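Local coordinates for protein mannose-specific lectin 2 chain 1 (Colocasia esculenta, PDB 5T1X) that binds mannose as one chain of a heterotetrameric plant lectin that agglutinates rabbit erythrocytes, at residues V86-P89 / D90-V94. Sequence-based numbering, arbitrary orientation.
Sequences VLHP and DGRLV
Val86 and Val94 face each other as an antiparallel hydrogen-bonded pair: Val86 N donates to Val94 O at 2.8 Å, and Val94 N returns a bond to Val86 O at 2.9 Å. Their beta-branched side chains suit extended strands and share one sheet face with His88 and Arg92. Leu87, in a non-hydrogen-bonded pair with Leu93, belongs to the other face. Both leucines are buried, as their apolar side chains suit, and each lays its CD1 against the facing backbone, that of Leu87 3.7 Å from Arg92 O, while Leu93 is near Trp40, a probable mannose-binding residue.

His88 does most of the side-chain work. With CG anti to the backbone N (chi1 -167°), the imidazole lies beside the turn, where its ND1 accepts Asp90 N in the ring plane at 2.9 Å; this bond limits ring rotation and is consistent with a neutral imidazole. Arg92 runs alongside, its extended chain laying the guanidinium over one ring face, planes 25° apart and NH2 3.5 Å from NE2 of His88. Pro89 CD sits over the opposite face. The ring-restricted phi of Pro89 suits the first corner of the turn; a water links its O to OD1 of Asp90.

Gly91 N closes the turn on His88 O at 3.1 Å, and His88 N bonds Arg92 O at 2.9 Å, leaving Gly91, whose positive phi suits glycine, as the extra residue. This is a type I turn with a G1 bulge, closing the beta hairpin of strands 84-88 and 92-103 in the bulb-type lectin domain.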
ATOM      1  N   VAL A  86      -3.092   0.247   4.918  1.00  9.96           N
ATOM      2  CA  VAL A  86      -1.787  -0.411   5.039  1.00  9.18           C
ATOM      3  C   VAL A  86      -1.287  -0.386   6.465  1.00 12.94           C
ATOM      4  O   VAL A  86      -1.345   0.654   7.123  1.00 11.99           O
ATOM      5  CB  VAL A  86      -0.766   0.283   4.087  1.00 12.83           C
ATOM      6  CG1 VAL A  86       0.635  -0.326   4.208  1.00 13.45           C
ATOM      7  CG2 VAL A  86      -1.240   0.231   2.641  1.00 12.53           C
ATOM      8  N   LEU A  87      -0.768  -1.527   6.931  1.00 11.72           N
ATOM      9  CA  LEU A  87      -0.179  -1.586   8.258  1.00 11.69           C
ATOM     10  C   LEU A  87       1.304  -1.197   8.103  1.00 14.90           C
ATOM     11  O   LEU A  87       2.134  -1.984   7.629  1.00 13.52           O
ATOM     12  CB  LEU A  87      -0.382  -2.958   8.918  1.00 12.67           C
ATOM     13  CG  LEU A  87       0.156  -3.139  10.345  1.00 19.31           C
ATOM     14  CD1 LEU A  87      -0.229  -1.988  11.262  1.00 20.73           C
ATOM     15  CD2 LEU A  87      -0.325  -4.445  10.938  1.00 23.50           C
ATOM     16  N   HIS A  88       1.608   0.056   8.483  1.00 13.82           N
ATOM     17  CA  HIS A  88       2.951   0.639   8.435  1.00 13.47           C
ATOM     18  C   HIS A  88       3.871  -0.090   9.427  1.00 16.08           C
ATOM     19  O   HIS A  88       3.410  -0.427  10.525  1.00 15.69           O
ATOM     20  CB  HIS A  88       2.866   2.139   8.774  1.00 14.49           C
ATOM     21  CG  HIS A  88       4.104   2.920   8.461  1.00 17.11           C
ATOM     22  ND1 HIS A  88       5.213   2.877   9.288  1.00 18.91           N
ATOM     23  CD2 HIS A  88       4.339   3.798   7.457  1.00 18.11           C
ATOM     24  CE1 HIS A  88       6.101   3.691   8.739  1.00 18.69           C
ATOM     25  NE2 HIS A  88       5.619   4.277   7.643  1.00 18.52           N
ATOM     26  N   PRO A  89       5.171  -0.329   9.086  1.00 12.34           N
ATOM     27  CA  PRO A  89       6.070  -1.036  10.021  1.00 11.73           C
ATOM     28  C   PRO A  89       6.333  -0.288  11.338  1.00 17.97           C
ATOM     29  O   PRO A  89       6.805  -0.911  12.284  1.00 17.82           O
ATOM     30  CB  PRO A  89       7.374  -1.161   9.222  1.00 12.99           C
ATOM     31  CG  PRO A  89       7.323  -0.026   8.245  1.00 16.90           C
ATOM     32  CD  PRO A  89       5.878  -0.015   7.827  1.00 12.72           C
ATOM     33  N   ASP A  90       6.059   1.031  11.399  1.00 17.40           N
ATOM     34  CA  ASP A  90       6.281   1.798  12.638  1.00 18.75           C
ATOM     35  C   ASP A  90       5.046   1.724  13.581  1.00 22.65           C
ATOM     36  O   ASP A  90       5.005   2.394  14.616  1.00 23.30           O
ATOM     37  CB  ASP A  90       6.732   3.251  12.348  1.00 20.64           C
ATOM     38  CG  ASP A  90       8.190   3.359  11.896  1.00 31.80           C
ATOM     39  OD1 ASP A  90       9.044   2.608  12.432  1.00 33.84           O
ATOM     40  OD2 ASP A  90       8.479   4.186  11.000  1.00 35.80           O
ATOM     41  N   GLY A  91       4.086   0.860  13.243  1.00 19.04           N
ATOM     42  CA  GLY A  91       2.948   0.558  14.104  1.00 19.37           C
ATOM     43  C   GLY A  91       1.698   1.399  14.028  1.00 22.13           C
ATOM     44  O   GLY A  91       1.095   1.695  15.067  1.00 23.73           O
ATOM     45  N   ARG A  92       1.285   1.753  12.817  1.00 16.45           N
ATOM     46  CA  ARG A  92       0.046   2.493  12.588  1.00 16.06           C
ATOM     47  C   ARG A  92      -0.662   1.961  11.363  1.00 17.63           C
ATOM     48  O   ARG A  92      -0.003   1.555  10.404  1.00 16.16           O
ATOM     49  CB  ARG A  92       0.260   4.022  12.482  1.00 18.08           C
ATOM     50  CG  ARG A  92       1.254   4.501  11.441  1.00 24.04           C
ATOM     51  CD  ARG A  92       1.533   5.988  11.611  1.00 27.48           C
ATOM     52  NE  ARG A  92       2.306   6.522  10.487  1.00 24.69           N
ATOM     53  CZ  ARG A  92       3.633   6.526  10.415  1.00 41.06           C
ATOM     54  NH1 ARG A  92       4.362   6.025  11.406  1.00 30.24           N
ATOM     55  NH2 ARG A  92       4.243   7.028   9.351  1.00 35.69           N
ATOM     56  N   LEU A  93      -2.005   1.944  11.400  1.00 14.07           N
ATOM     57  CA  LEU A  93      -2.811   1.551  10.245  1.00 12.93           C
ATOM     58  C   LEU A  93      -3.168   2.840   9.535  1.00 15.81           C
ATOM     59  O   LEU A  93      -3.657   3.775  10.170  1.00 15.49           O
ATOM     60  CB  LEU A  93      -4.058   0.737  10.648  1.00 13.50           C
ATOM     61  CG  LEU A  93      -5.024   0.376   9.516  1.00 17.23           C
ATOM     62  CD1 LEU A  93      -4.436  -0.695   8.598  1.00 17.05           C
ATOM     63  CD2 LEU A  93      -6.360  -0.074  10.073  1.00 19.96           C
ATOM     64  N   VAL A  94      -2.846   2.921   8.248  1.00 12.70           N
ATOM     65  CA  VAL A  94      -3.028   4.147   7.472  1.00 12.36           C
ATOM     66  C   VAL A  94      -3.841   3.867   6.219  1.00 13.69           C
ATOM     67  O   VAL A  94      -3.529   2.928   5.482  1.00 12.20           O
ATOM     68  CB  VAL A  94      -1.643   4.777   7.094  1.00 15.31           C
ATOM     69  CG1 VAL A  94      -1.815   6.126   6.403  1.00 14.34           C
ATOM     70  CG2 VAL A  94      -0.722   4.925   8.309  1.00 15.91           C
TER
HETATM   71  O   HOH W   1       9.603   0.004  13.693  1.00 33.99           O